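Foldase protein PrsA (PDB 4WO7) helps secreted proteins fold outside the cell after translocation and has peptidyl-prolyl cis-trans isomerase activity that is not essential for this role in vivo. Local coordinates at residues L40-V45 and V88-L93. Numbering follows the deposited sequence.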
ATOM      1  N   LEU A  40      -8.976 -14.480 -14.061  1.00 49.10           N
ATOM      2  CA  LEU A  40      -9.161 -15.652 -14.911  1.00 62.93           C
ATOM      3  C   LEU A  40     -10.289 -15.478 -15.917  1.00 52.98           C
ATOM      4  O   LEU A  40     -10.157 -15.780 -17.103  1.00 76.97           O
ATOM      5  CB  LEU A  40      -9.451 -16.887 -14.053  1.00 60.65           C
ATOM      6  CG  LEU A  40      -8.298 -17.455 -13.230  1.00 68.34           C
ATOM      7  CD1 LEU A  40      -8.808 -18.535 -12.282  1.00 76.58           C
ATOM      8  CD2 LEU A  40      -7.210 -18.009 -14.146  1.00 71.36           C
ATOM      9  N   VAL A  41     -11.406 -14.977 -15.418  1.00 68.83           N
ATOM     10  CA  VAL A  41     -12.588 -14.769 -16.230  1.00 64.59           C
ATOM     11  C   VAL A  41     -12.361 -13.641 -17.239  1.00 59.21           C
ATOM     12  O   VAL A  41     -12.713 -13.768 -18.414  1.00 64.21           O
ATOM     13  CB  VAL A  41     -13.799 -14.493 -15.322  1.00 64.97           C
ATOM     14  CG1 VAL A  41     -14.969 -13.930 -16.096  1.00 62.92           C
ATOM     15  CG2 VAL A  41     -14.193 -15.768 -14.587  1.00 65.78           C
ATOM     16  N   GLN A  42     -11.781 -12.537 -16.782  1.00 60.28           N
ATOM     17  CA  GLN A  42     -11.505 -11.413 -17.675  1.00 59.14           C
ATOM     18  C   GLN A  42     -10.508 -11.748 -18.791  1.00 67.53           C
ATOM     19  O   GLN A  42     -10.690 -11.339 -19.939  1.00 62.17           O
ATOM     20  CB  GLN A  42     -10.983 -10.215 -16.884  1.00 61.31           C
ATOM     21  CG  GLN A  42     -12.050  -9.502 -16.077  1.00 60.64           C
ATOM     22  CD  GLN A  42     -11.514  -8.318 -15.301  1.00 64.06           C
ATOM     23  OE1 GLN A  42     -10.338  -7.961 -15.420  1.00 61.57           O
ATOM     24  NE2 GLN A  42     -12.379  -7.697 -14.500  1.00 63.91           N
ATOM     25  N   GLU A  43      -9.462 -12.497 -18.468  1.00 74.16           N
ATOM     26  CA  GLU A  43      -8.483 -12.844 -19.493  1.00 96.33           C
ATOM     27  C   GLU A  43      -9.047 -13.852 -20.486  1.00 78.90           C
ATOM     28  O   GLU A  43      -8.596 -13.910 -21.625  1.00 77.00           O
ATOM     29  CB  GLU A  43      -7.186 -13.363 -18.869  1.00126.61           C
ATOM     30  CG  GLU A  43      -7.223 -14.773 -18.309  1.00145.74           C
ATOM     31  CD  GLU A  43      -5.962 -15.102 -17.516  1.00189.16           C
ATOM     32  OE1 GLU A  43      -5.148 -14.183 -17.276  1.00158.76           O
ATOM     33  OE2 GLU A  43      -5.782 -16.277 -17.134  1.00157.88           O
ATOM     34  N   LYS A  44     -10.033 -14.637 -20.064  1.00 70.24           N
ATOM     35  CA  LYS A  44     -10.713 -15.538 -20.992  1.00 70.65           C
ATOM     36  C   LYS A  44     -11.633 -14.781 -21.928  1.00 71.33           C
ATOM     37  O   LYS A  44     -11.592 -14.968 -23.145  1.00 83.52           O
ATOM     38  CB  LYS A  44     -11.545 -16.581 -20.256  1.00 73.62           C
ATOM     39  CG  LYS A  44     -10.802 -17.815 -19.836  1.00 75.93           C
ATOM     40  CD  LYS A  44     -11.796 -18.878 -19.411  1.00 83.20           C
ATOM     41  CE  LYS A  44     -11.106 -20.195 -19.160  1.00 89.98           C
ATOM     42  NZ  LYS A  44     -10.205 -20.108 -17.985  1.00 88.15           N
ATOM     43  N   VAL A  45     -12.469 -13.928 -21.351  1.00 69.56           N
ATOM     44  CA  VAL A  45     -13.451 -13.195 -22.131  1.00 73.19           C
ATOM     45  C   VAL A  45     -12.734 -12.252 -23.081  1.00 73.00           C
ATOM     46  O   VAL A  45     -13.035 -12.227 -24.274  1.00 74.45           O
ATOM     47  CB  VAL A  45     -14.447 -12.441 -21.219  1.00 61.79           C
ATOM     48  CG1 VAL A  45     -15.268 -11.416 -21.998  1.00 61.04           C
ATOM     49  CG2 VAL A  45     -15.361 -13.443 -20.520  1.00 64.73           C
ATOM     50  N   VAL A  88       1.500 -10.089 -18.635  1.00 71.20           N
ATOM     51  CA  VAL A  88       1.645  -9.041 -19.628  1.00 69.85           C
ATOM     52  C   VAL A  88       0.500  -9.122 -20.628  1.00 70.72           C
ATOM     53  O   VAL A  88      -0.045  -8.097 -21.035  1.00 75.57           O
ATOM     54  CB  VAL A  88       3.007  -9.137 -20.346  1.00 79.65           C
ATOM     55  CG1 VAL A  88       3.022  -8.297 -21.625  1.00 82.77           C
ATOM     56  CG2 VAL A  88       4.127  -8.712 -19.401  1.00 87.63           C
ATOM     57  N   LYS A  89       0.144 -10.340 -21.028  1.00 72.93           N
ATOM     58  CA  LYS A  89      -0.958 -10.530 -21.958  1.00 70.12           C
ATOM     59  C   LYS A  89      -2.241  -9.984 -21.347  1.00 61.46           C
ATOM     60  O   LYS A  89      -3.045  -9.350 -22.029  1.00 73.46           O
ATOM     61  CB  LYS A  89      -1.128 -12.007 -22.329  1.00 75.03           C
ATOM     62  CG  LYS A  89      -2.259 -12.238 -23.325  1.00 73.50           C
ATOM     63  CD  LYS A  89      -2.410 -13.692 -23.736  1.00 82.53           C
ATOM     64  CE  LYS A  89      -3.465 -13.819 -24.822  1.00 93.83           C
ATOM     65  NZ  LYS A  89      -3.778 -15.228 -25.169  1.00103.43           N
ATOM     66  N   TYR A  90      -2.417 -10.221 -20.051  1.00 82.29           N
ATOM     67  CA  TYR A  90      -3.592  -9.740 -19.342  1.00 55.45           C
ATOM     68  C   TYR A  90      -3.645  -8.215 -19.322  1.00 59.05           C
ATOM     69  O   TYR A  90      -4.702  -7.635 -19.563  1.00 63.40           O
ATOM     70  CB  TYR A  90      -3.625 -10.297 -17.918  1.00 56.03           C
ATOM     71  CG  TYR A  90      -4.765  -9.769 -17.078  1.00 61.06           C
ATOM     72  CD1 TYR A  90      -6.081  -9.889 -17.503  1.00 63.02           C
ATOM     73  CD2 TYR A  90      -4.531  -9.177 -15.844  1.00 54.99           C
ATOM     74  CE1 TYR A  90      -7.126  -9.411 -16.739  1.00 64.69           C
ATOM     75  CE2 TYR A  90      -5.575  -8.706 -15.064  1.00 54.57           C
ATOM     76  CZ  TYR A  90      -6.868  -8.828 -15.520  1.00 62.50           C
ATOM     77  OH  TYR A  90      -7.915  -8.360 -14.761  1.00 67.72           O
ATOM     78  N   GLU A  91      -2.516  -7.560 -19.057  1.00 71.29           N
ATOM     79  CA  GLU A  91      -2.489  -6.099 -19.073  1.00 70.24           C
ATOM     80  C   GLU A  91      -2.827  -5.564 -20.468  1.00 67.97           C
ATOM     81  O   GLU A  91      -3.613  -4.627 -20.608  1.00 68.24           O
ATOM     82  CB  GLU A  91      -1.130  -5.553 -18.620  1.00 81.17           C
ATOM     83  CG  GLU A  91      -1.130  -4.031 -18.468  1.00 97.56           C
ATOM     84  CD  GLU A  91       0.199  -3.473 -17.986  1.00117.18           C
ATOM     85  OE1 GLU A  91       1.249  -3.840 -18.558  1.00126.05           O
ATOM     86  OE2 GLU A  91       0.192  -2.653 -17.044  1.00122.19           O
ATOM     87  N   LEU A  92      -2.232  -6.158 -21.499  1.00 63.92           N
ATOM     88  CA  LEU A  92      -2.470  -5.711 -22.868  1.00 69.08           C
ATOM     89  C   LEU A  92      -3.942  -5.887 -23.237  1.00 67.77           C
ATOM     90  O   LEU A  92      -4.517  -5.047 -23.928  1.00 73.82           O
ATOM     91  CB  LEU A  92      -1.582  -6.465 -23.865  1.00 82.56           C
ATOM     92  CG  LEU A  92      -0.069  -6.220 -23.797  1.00 92.24           C
ATOM     93  CD1 LEU A  92       0.686  -7.152 -24.738  1.00 97.70           C
ATOM     94  CD2 LEU A  92       0.268  -4.774 -24.129  1.00 99.51           C
ATOM     95  N   LEU A  93      -4.546  -6.980 -22.780  1.00 75.84           N
ATOM     96  CA  LEU A  93      -5.973  -7.207 -23.011  1.00 76.29           C
ATOM     97  C   LEU A  93      -6.845  -6.152 -22.337  1.00 75.99           C
ATOM     98  O   LEU A  93      -7.740  -5.585 -22.965  1.00 81.66           O
ATOM     99  CB  LEU A  93      -6.392  -8.590 -22.516  1.00 75.05           C
ATOM    100  CG  LEU A  93      -5.943  -9.769 -23.379  1.00 68.95           C
ATOM    101  CD1 LEU A  93      -6.197 -11.067 -22.637  1.00 69.44           C
ATOM    102  CD2 LEU A  93      -6.668  -9.776 -24.720  1.00 74.48           C
TER
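CG of Tyr90 stands anti to the backbone N (chi1 176°), beside the carbonyl carbon, which sends the phenol across to Gln42, whose chain runs extended beyond CG and brings the amide to meet it. The hydroxyl OH of Tyr90 donates a hydrogen bond to OE1 of Gln42 at 2.5 Å. OE1 lies at the ring edge, near its plane, while the amide itself is turned 31° from the ring. The donor stands out of the carbonyl plane. Nearer the backbones, CB of Gln42 packs 3.9 Å from CE1 of Tyr90, and CB of Glu43 approaches CD1 of Tyr90 obliquely, also at 3.9 Å. Leu93 adds a smaller van der Waals contact, its CD1 lying 3.9 Å from the backbone O of Glu43. The buried amide is held from both ends, since NE2 of Gln42 bonds OE1 of Gln235. A phenylalanine in place of Tyr90 would probably leave OE1 of Gln42 without this donor and the amide less firmly fixed in rotation. The contact joins helix 21-49 to helix 81-101, whose local axes cross at 67° and come within 9.8 Å. Helix 231-244 packs against both Gln42 and Tyr90, and a salt bridge from Lys89 to Asp47 ties the same two helices. The second subunit packs on helix 21-49 at Leu40 and Val41, and helix 54-67 on helix 81-101 at Val88.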